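Local coordinates for pyocin-S2 immunity protein (Pseudomonas aeruginosa, PDB 4QKO) that probably protects the producing cell by binding the HNH nuclease domain of the bacteriocin pyocin S2, with which it forms a complex, at residues A[9-21]-A[60-72]. Residues are numbered along the deposited sequence; the frame is centred on the assembly and turned at random. Where two conformers were deposited one is given.
Sequences TEKEFLEFVKDIY and NREDSPAGVVKEV
Pro65 lies over one face of the Tyr21 ring, its CD 4.1 Å from the ring centroid, a CH-pi contact set toward the CD2 rim. The phenol then reaches past the proline: Tyr21 OH donates to Asp63 OD1 at 2.7 Å, meeting it from above the carboxylate plane, with ring and carboxylate 88° apart. Asp63 OD2 is hydrogen-bonded to ND2 of Asn71 of the pyocin S2 chain, whose Pro72 packs on both Tyr21 and Asp63, so the tyrosine bond probably helps to hold the carboxylate where the toxin meets it. Segments 10-21 and 65-72 of this all-helical colicin-type immunity fold run at 130° to each other, packed knobs-into-holes. Pro65, first residue of its helix after the N-cap Ser64, is a knob among Leu14, Val17, Lys18 and Tyr21, and Lys18 CG touches Pro65 CB at 3.7 Å. One turn on, Val69 fills the next hole; Val69 CG2, beside its own backbone N, sits 3.8 Å from Leu14 CA, while CG1 points away from that N (chi1 176°) to meet Glu10 CG. The Glu10 carboxylate forms a salt bridge with Lys73. Deeper in, Val17 CG1 touches Val68 CG1 at 4.0 Å, and both valines touch Phe41 of helix 31-45.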
# COMPACT_ATOMS: atom_id res chain seq x y z
N THR A 9 22.33 11.93 10.36
CA THR A 9 22.49 13.10 9.55
C THR A 9 21.36 13.18 8.54
O THR A 9 20.75 12.17 8.23
CB THR A 9 23.79 13.11 8.76
OG1 THR A 9 23.79 12.06 7.80
CG2 THR A 9 24.98 12.93 9.69
N GLU A 10 21.13 14.38 8.01
CA GLU A 10 20.17 14.57 6.92
C GLU A 10 20.46 13.64 5.73
O GLU A 10 19.54 13.03 5.20
CB GLU A 10 20.15 16.02 6.44
CG GLU A 10 18.98 16.33 5.53
CD GLU A 10 18.92 17.79 5.10
OE1 GLU A 10 18.37 18.08 4.00
OE2 GLU A 10 19.37 18.66 5.87
N LYS A 11 21.74 13.52 5.32
CA LYS A 11 22.09 12.60 4.22
C LYS A 11 21.72 11.13 4.52
O LYS A 11 21.22 10.41 3.60
CB LYS A 11 23.57 12.75 3.87
CG LYS A 11 24.01 11.92 2.68
CD LYS A 11 24.43 10.51 3.09
CE LYS A 11 25.94 10.42 3.26
NZ LYS A 11 26.63 10.64 1.95
N GLU A 12 21.97 10.69 5.76
CA GLU A 12 21.59 9.34 6.21
C GLU A 12 20.08 9.14 6.21
O GLU A 12 19.56 8.06 5.90
CB GLU A 12 22.08 9.01 7.61
CG GLU A 12 23.61 8.76 7.72
CD GLU A 12 24.20 8.76 9.17
OE1 GLU A 12 23.54 9.23 10.15
OE2 GLU A 12 25.38 8.28 9.32
N PHE A 13 19.37 10.16 6.66
CA PHE A 13 17.92 10.02 6.68
C PHE A 13 17.34 10.00 5.26
O PHE A 13 16.44 9.27 4.99
CB PHE A 13 17.27 11.15 7.47
CG PHE A 13 15.83 10.91 7.71
CD1 PHE A 13 15.44 9.89 8.55
CD2 PHE A 13 14.86 11.68 7.08
CE1 PHE A 13 14.10 9.65 8.80
CE2 PHE A 13 13.51 11.45 7.35
CZ PHE A 13 13.13 10.42 8.19
N LEU A 14 17.91 10.81 4.37
CA LEU A 14 17.50 10.82 2.97
C LEU A 14 17.72 9.44 2.37
O LEU A 14 16.84 8.93 1.67
CB LEU A 14 18.21 11.94 2.17
CG LEU A 14 18.01 11.91 0.67
CD1 LEU A 14 16.59 12.22 0.27
CD2 LEU A 14 18.98 12.87 0.00
N GLU A 15 18.87 8.82 2.65
CA GLU A 15 19.12 7.50 2.08
C GLU A 15 18.14 6.41 2.63
O GLU A 15 17.69 5.55 1.87
CB GLU A 15 20.58 7.13 2.29
CG GLU A 15 21.58 8.26 1.95
CD GLU A 15 21.17 9.19 0.79
OE1 GLU A 15 20.42 8.76 -0.13
OE2 GLU A 15 21.64 10.36 0.79
N PHE A 16 17.78 6.45 3.91
CA PHE A 16 16.72 5.60 4.45
C PHE A 16 15.37 5.87 3.74
O PHE A 16 14.70 4.93 3.26
CB PHE A 16 16.57 5.89 5.89
CG PHE A 16 15.48 5.15 6.62
CD1 PHE A 16 15.42 3.77 6.65
CD2 PHE A 16 14.54 5.87 7.39
CE1 PHE A 16 14.43 3.09 7.41
CE2 PHE A 16 13.58 5.20 8.19
CZ PHE A 16 13.52 3.81 8.20
N VAL A 17 14.99 7.16 3.60
CA VAL A 17 13.70 7.45 2.94
C VAL A 17 13.71 7.01 1.44
O VAL A 17 12.74 6.46 0.94
CB VAL A 17 13.40 8.96 3.07
CG1 VAL A 17 12.19 9.26 2.26
CG2 VAL A 17 13.18 9.36 4.54
N LYS A 18 14.83 7.22 0.75
CA LYS A 18 14.95 6.80 -0.65
C LYS A 18 14.81 5.30 -0.72
O LYS A 18 14.14 4.80 -1.64
CB LYS A 18 16.30 7.08 -1.30
CG LYS A 18 16.65 8.42 -1.90
CD LYS A 18 18.00 8.27 -2.62
CE LYS A 18 18.94 9.48 -2.49
NZ LYS A 18 18.65 10.52 -3.51
N ASP A 19 15.41 4.57 0.23
CA ASP A 19 15.25 3.11 0.28
C ASP A 19 13.83 2.65 0.45
O ASP A 19 13.39 1.70 -0.23
CB ASP A 19 16.13 2.46 1.35
CG ASP A 19 17.65 2.52 0.99
OD1 ASP A 19 17.99 2.60 -0.21
OD2 ASP A 19 18.51 2.52 1.93
N ILE A 20 13.12 3.28 1.37
CA ILE A 20 11.69 2.95 1.53
C ILE A 20 10.90 3.30 0.27
O ILE A 20 10.14 2.46 -0.25
CB ILE A 20 11.05 3.73 2.72
CG1 ILE A 20 11.70 3.27 4.00
CG2 ILE A 20 9.56 3.51 2.72
CD1 ILE A 20 11.25 3.97 5.28
N TYR A 21 11.09 4.52 -0.24
CA TYR A 21 10.33 5.06 -1.36
C TYR A 21 10.51 4.30 -2.66
O TYR A 21 9.53 4.08 -3.38
CB TYR A 21 10.72 6.51 -1.59
CG TYR A 21 9.82 7.29 -2.48
CD1 TYR A 21 8.67 7.90 -2.00
CD2 TYR A 21 10.12 7.42 -3.84
CE1 TYR A 21 7.84 8.60 -2.84
CE2 TYR A 21 9.31 8.13 -4.70
CZ TYR A 21 8.18 8.73 -4.22
OH TYR A 21 7.47 9.50 -5.15
N ASN A 60 1.49 20.64 -2.38
CA ASN A 60 2.29 21.88 -2.26
C ASN A 60 3.79 21.67 -2.26
O ASN A 60 4.55 22.61 -2.06
CB ASN A 60 1.85 22.65 -1.04
CG ASN A 60 2.28 22.02 0.26
OD1 ASN A 60 3.01 21.01 0.32
ND2 ASN A 60 1.76 22.59 1.34
N ARG A 61 4.26 20.45 -2.47
CA ARG A 61 5.66 20.23 -2.46
C ARG A 61 6.02 19.04 -3.36
O ARG A 61 5.14 18.39 -3.96
CB ARG A 61 6.24 20.10 -1.02
CG ARG A 61 5.65 19.00 -0.12
CD ARG A 61 6.24 17.61 -0.42
NE ARG A 61 5.83 16.61 0.57
CZ ARG A 61 6.10 15.30 0.51
NH1 ARG A 61 6.74 14.78 -0.54
NH2 ARG A 61 5.63 14.49 1.45
N GLU A 62 7.32 18.82 -3.52
CA GLU A 62 7.78 17.80 -4.46
C GLU A 62 7.52 16.41 -3.96
O GLU A 62 7.91 16.10 -2.87
CB GLU A 62 9.30 17.93 -4.68
CG GLU A 62 9.82 16.90 -5.68
CD GLU A 62 11.28 17.11 -6.05
OE1 GLU A 62 11.49 17.50 -7.22
OE2 GLU A 62 12.19 16.89 -5.20
N ASP A 63 6.88 15.57 -4.77
CA ASP A 63 6.69 14.15 -4.43
C ASP A 63 7.96 13.39 -4.74
O ASP A 63 8.12 12.91 -5.87
CB ASP A 63 5.52 13.57 -5.21
CG ASP A 63 5.29 12.09 -4.92
OD1 ASP A 63 6.02 11.49 -4.05
OD2 ASP A 63 4.35 11.54 -5.51
N SER A 64 8.84 13.26 -3.76
CA SER A 64 10.15 12.60 -3.89
C SER A 64 10.75 12.36 -2.52
O SER A 64 10.37 13.05 -1.62
CB SER A 64 11.13 13.53 -4.64
OG SER A 64 11.42 14.68 -3.89
N PRO A 65 11.80 11.52 -2.38
CA PRO A 65 12.50 11.41 -1.09
C PRO A 65 13.03 12.75 -0.58
O PRO A 65 12.86 13.09 0.59
CB PRO A 65 13.67 10.48 -1.39
CG PRO A 65 13.21 9.67 -2.55
CD PRO A 65 12.26 10.51 -3.34
N ALA A 66 13.58 13.58 -1.46
CA ALA A 66 14.00 14.93 -0.99
C ALA A 66 12.82 15.79 -0.50
O ALA A 66 12.96 16.55 0.47
CB ALA A 66 14.73 15.67 -2.09
N GLY A 67 11.68 15.69 -1.17
CA GLY A 67 10.49 16.41 -0.76
C GLY A 67 10.05 15.98 0.60
O GLY A 67 9.67 16.78 1.41
N VAL A 68 10.17 14.67 0.85
CA VAL A 68 9.76 14.12 2.13
C VAL A 68 10.66 14.64 3.23
O VAL A 68 10.20 15.10 4.31
CB VAL A 68 9.80 12.58 2.15
CG1 VAL A 68 9.66 12.06 3.58
CG2 VAL A 68 8.76 12.02 1.22
N VAL A 69 11.95 14.59 2.98
CA VAL A 69 12.92 15.01 4.00
C VAL A 69 12.77 16.46 4.36
O VAL A 69 12.86 16.82 5.51
CB VAL A 69 14.36 14.76 3.55
CG1 VAL A 69 15.32 15.29 4.58
CG2 VAL A 69 14.57 13.23 3.46
N LYS A 70 12.69 17.31 3.35
CA LYS A 70 12.51 18.73 3.54
C LYS A 70 11.24 19.00 4.34
O LYS A 70 11.29 19.86 5.24
CB LYS A 70 12.44 19.44 2.22
CG LYS A 70 12.38 20.96 2.36
CD LYS A 70 11.93 21.56 1.03
CE LYS A 70 11.83 23.06 1.12
NZ LYS A 70 12.03 23.64 -0.22
N GLU A 71 10.13 18.30 4.03
CA GLU A 71 8.91 18.54 4.76
C GLU A 71 9.10 18.20 6.25
O GLU A 71 8.69 18.91 7.17
CB GLU A 71 7.71 17.79 4.20
CG GLU A 71 6.45 18.12 4.99
CD GLU A 71 5.14 17.77 4.33
OE1 GLU A 71 5.06 17.26 3.18
OE2 GLU A 71 4.13 18.13 4.98
N VAL A 72 9.73 17.06 6.49
CA VAL A 72 9.98 16.61 7.82
C VAL A 72 10.92 17.60 8.52
O VAL A 72 10.62 18.03 9.66
CB VAL A 72 10.63 15.22 7.86
CG1 VAL A 72 11.15 14.90 9.22
CG2 VAL A 72 9.65 14.17 7.41